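Local coordinates for protein KLLA0E08119p (Kluyveromyces lactis, PDB 3VA7) that probably carboxylates urea with bicarbonate in an ATP-driven, biotin-dependent reaction, as the urea carboxylase part of a longer, multifunctional urea-degrading enzyme, at residues E766-G771 with L808-D813. Numbering follows the deposited sequence.
Sequences ELWKVG and LLELSD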
ATOM      1  N   GLU A 766      20.564  -2.060 -20.986  1.00 30.36           N
ATOM      2  CA  GLU A 766      21.604  -2.557 -20.100  1.00 31.87           C
ATOM      3  C   GLU A 766      21.194  -2.680 -18.608  1.00 31.98           C
ATOM      4  O   GLU A 766      21.873  -3.361 -17.829  1.00 31.99           O
ATOM      5  CB  GLU A 766      22.895  -1.752 -20.258  1.00 31.77           C
ATOM      6  CG  GLU A 766      23.446  -1.867 -21.643  1.00 33.65           C
ATOM      7  CD  GLU A 766      24.389  -3.034 -21.751  1.00 34.41           C
ATOM      8  OE1 GLU A 766      25.445  -2.953 -21.093  1.00 38.64           O
ATOM      9  OE2 GLU A 766      24.077  -4.013 -22.452  1.00 29.81           O
ATOM     10  N   LEU A 767      20.088  -2.044 -18.227  1.00 31.89           N
ATOM     11  CA  LEU A 767      19.612  -2.072 -16.826  1.00 31.90           C
ATOM     12  C   LEU A 767      19.410  -3.482 -16.267  1.00 31.60           C
ATOM     13  O   LEU A 767      19.627  -3.679 -15.087  1.00 31.44           O
ATOM     14  CB  LEU A 767      18.335  -1.230 -16.651  1.00 31.75           C
ATOM     15  CG  LEU A 767      18.677   0.151 -16.110  1.00 33.42           C
ATOM     16  CD1 LEU A 767      17.433   1.038 -16.017  1.00 34.72           C
ATOM     17  CD2 LEU A 767      19.305  -0.002 -14.733  1.00 36.19           C
ATOM     18  N   TRP A 768      19.004  -4.447 -17.105  1.00 31.09           N
ATOM     19  CA  TRP A 768      18.837  -5.820 -16.659  1.00 32.16           C
ATOM     20  C   TRP A 768      20.075  -6.374 -16.008  1.00 31.54           C
ATOM     21  O   TRP A 768      19.964  -7.185 -15.141  1.00 31.73           O
ATOM     22  CB  TRP A 768      18.445  -6.751 -17.791  1.00 33.56           C
ATOM     23  CG  TRP A 768      19.633  -7.300 -18.601  1.00 38.61           C
ATOM     24  CD1 TRP A 768      20.167  -6.762 -19.745  1.00 41.34           C
ATOM     25  CD2 TRP A 768      20.408  -8.482 -18.316  1.00 40.68           C
ATOM     26  NE1 TRP A 768      21.234  -7.532 -20.186  1.00 42.12           N
ATOM     27  CE2 TRP A 768      21.399  -8.594 -19.337  1.00 42.35           C
ATOM     28  CE3 TRP A 768      20.366  -9.453 -17.301  1.00 39.34           C
ATOM     29  CZ2 TRP A 768      22.331  -9.653 -19.380  1.00 40.55           C
ATOM     30  CZ3 TRP A 768      21.300 -10.486 -17.327  1.00 39.41           C
ATOM     31  CH2 TRP A 768      22.275 -10.576 -18.371  1.00 40.21           C
ATOM     32  N   LYS A 769      21.249  -5.944 -16.438  1.00 32.10           N
ATOM     33  CA  LYS A 769      22.485  -6.379 -15.817  1.00 32.52           C
ATOM     34  C   LYS A 769      22.495  -5.955 -14.375  1.00 32.80           C
ATOM     35  O   LYS A 769      22.854  -6.763 -13.479  1.00 32.71           O
ATOM     36  CB  LYS A 769      23.733  -5.839 -16.539  1.00 32.23           C
ATOM     37  CG  LYS A 769      24.105  -6.628 -17.803  1.00 33.22           C
ATOM     38  CD  LYS A 769      25.180  -5.904 -18.621  1.00 33.05           C
ATOM     39  CE  LYS A 769      25.320  -6.612 -19.924  1.00 37.42           C
ATOM     40  NZ  LYS A 769      25.949  -5.777 -20.982  1.00 40.59           N
ATOM     41  N   VAL A 770      22.087  -4.700 -14.147  1.00 32.82           N
ATOM     42  CA  VAL A 770      22.087  -4.117 -12.809  1.00 32.46           C
ATOM     43  C   VAL A 770      21.132  -4.899 -11.908  1.00 32.57           C
ATOM     44  O   VAL A 770      21.420  -5.115 -10.734  1.00 33.67           O
ATOM     45  CB  VAL A 770      21.791  -2.602 -12.855  1.00 32.55           C
ATOM     46  CG1 VAL A 770      21.843  -1.972 -11.462  1.00 31.23           C
ATOM     47  CG2 VAL A 770      22.818  -1.937 -13.745  1.00 30.74           C
ATOM     48  N   GLY A 771      20.050  -5.405 -12.469  1.00 32.31           N
ATOM     49  CA  GLY A 771      19.201  -6.360 -11.727  1.00 32.88           C
ATOM     50  C   GLY A 771      19.785  -7.746 -11.387  1.00 31.89           C
ATOM     51  O   GLY A 771      19.097  -8.602 -10.819  1.00 31.86           O
ATOM     52  N   LEU A 808      18.812 -11.345 -30.824  1.00 45.79           N
ATOM     53  CA  LEU A 808      19.278 -10.597 -29.668  1.00 45.55           C
ATOM     54  C   LEU A 808      20.686 -10.095 -29.862  1.00 46.08           C
ATOM     55  O   LEU A 808      21.602 -10.878 -30.081  1.00 46.67           O
ATOM     56  CB  LEU A 808      19.230 -11.458 -28.379  1.00 45.47           C
ATOM     57  CG  LEU A 808      19.852 -10.901 -27.063  1.00 44.93           C
ATOM     58  CD1 LEU A 808      18.937  -9.833 -26.417  1.00 41.40           C
ATOM     59  CD2 LEU A 808      20.256 -11.976 -26.037  1.00 39.03           C
ATOM     60  N   LEU A 809      20.861  -8.789 -29.731  1.00 46.44           N
ATOM     61  CA  LEU A 809      22.159  -8.178 -29.775  1.00 47.15           C
ATOM     62  C   LEU A 809      22.630  -7.899 -28.376  1.00 47.07           C
ATOM     63  O   LEU A 809      21.828  -7.581 -27.527  1.00 47.20           O
ATOM     64  CB  LEU A 809      22.053  -6.871 -30.510  1.00 47.94           C
ATOM     65  CG  LEU A 809      22.431  -6.971 -31.962  1.00 49.74           C
ATOM     66  CD1 LEU A 809      21.311  -6.331 -32.772  1.00 54.49           C
ATOM     67  CD2 LEU A 809      23.765  -6.240 -32.123  1.00 53.14           C
ATOM     68  N   GLU A 810      23.936  -8.016 -28.153  1.00 47.07           N
ATOM     69  CA  GLU A 810      24.529  -7.803 -26.853  1.00 47.50           C
ATOM     70  C   GLU A 810      25.791  -7.016 -27.046  1.00 48.03           C
ATOM     71  O   GLU A 810      26.342  -6.977 -28.150  1.00 48.77           O
ATOM     72  CB  GLU A 810      24.846  -9.112 -26.132  1.00 47.09           C
ATOM     73  CG  GLU A 810      23.634  -9.809 -25.513  1.00 48.97           C
ATOM     74  CD  GLU A 810      24.023 -10.885 -24.492  1.00 52.29           C
ATOM     75  OE1 GLU A 810      24.611 -11.927 -24.939  1.00 49.80           O
ATOM     76  OE2 GLU A 810      23.716 -10.688 -23.266  1.00 51.21           O
ATOM     77  N   LEU A 811      26.222  -6.364 -25.972  1.00 48.59           N
ATOM     78  CA  LEU A 811      27.505  -5.690 -25.898  1.00 49.43           C
ATOM     79  C   LEU A 811      28.615  -6.486 -26.610  1.00 50.84           C
ATOM     80  O   LEU A 811      28.733  -7.724 -26.446  1.00 50.72           O
ATOM     81  CB  LEU A 811      27.848  -5.500 -24.418  1.00 48.71           C
ATOM     82  CG  LEU A 811      28.339  -4.133 -23.977  1.00 47.86           C
ATOM     83  CD1 LEU A 811      27.381  -3.084 -24.482  1.00 47.42           C
ATOM     84  CD2 LEU A 811      28.512  -4.024 -22.471  1.00 44.37           C
ATOM     85  N   SER A 812      29.399  -5.781 -27.421  1.00 52.27           N
ATOM     86  CA  SER A 812      30.611  -6.345 -28.031  1.00 54.42           C
ATOM     87  C   SER A 812      31.507  -5.181 -28.394  1.00 55.54           C
ATOM     88  O   SER A 812      31.002  -4.073 -28.602  1.00 55.53           O
ATOM     89  CB  SER A 812      30.300  -7.200 -29.265  1.00 54.19           C
ATOM     90  OG  SER A 812      29.706  -6.416 -30.283  1.00 55.88           O
ATOM     91  N   ASP A 813      32.819  -5.414 -28.460  1.00 56.70           N
ATOM     92  CA  ASP A 813      33.770  -4.303 -28.602  1.00 58.35           C
ATOM     93  C   ASP A 813      33.486  -3.284 -29.690  1.00 57.97           C
ATOM     94  O   ASP A 813      33.694  -2.095 -29.463  1.00 57.80           O
ATOM     95  CB  ASP A 813      35.195  -4.812 -28.696  1.00 59.47           C
ATOM     96  CG  ASP A 813      35.555  -5.641 -27.492  1.00 63.24           C
ATOM     97  OD1 ASP A 813      35.394  -5.107 -26.366  1.00 64.49           O
ATOM     98  OD2 ASP A 813      35.933  -6.833 -27.666  1.00 67.30           O
TER
HETATM   99  O   HOH W   1      22.902  -7.646 -22.966  1.00 40.02           O
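OE1 of E766, the carboxylate oxygen that a methyl of L811 touches, is gripped by two donors: K769 NZ gives it a salt bridge of 2.9 Å, and the backbone N-H of G666 on strand 662-669 adds a hydrogen bond. The lysine comes to the syn side of OE1, 21° out of the carboxylate plane, with a second, weak bond to OE2. Geometry of this kind illustrates how a buried ion pair can be roofed by a hydrocarbon. L811, from the loop segment 808-813, supplies the roof: its CD1 lies over the carboxylate face, while CD2 reaches obliquely to E766 OE1 at 3.5 Å and to K769 NZ at 3.4 Å, the side chains of E766 and L811 crossing at about a right angle. E766 can fold back to its lysine because its chain is bent at chi2 (-90°), whereas K769 sets its CG over one face of the W768 indole, 3.6 Å above the plane near the rim, and from there runs extended to E766. The second link is made through solvent. A water in the plane of that indole, at its edge, accepts the N-H of W768 NE1 at 3.2 Å and donates to OE2 of E810 at 3.2 Å, while E810 OE1 is hydrogen-bonded to T656. An alanine in place of E766 would probably leave the ammonium of K769 without its carboxylate mate and open a gap beneath the L811 methyl groups. No direct hydrogen bond joins 766-771, in the carboxyltransferase region, to 808-813, in the loop after helix 786-802. Between these two segments the link is therefore leucine packing and a bridging water, and the ion pair, shielded by methyls, is likely to feel a stronger mutual attraction than it would in open solvent.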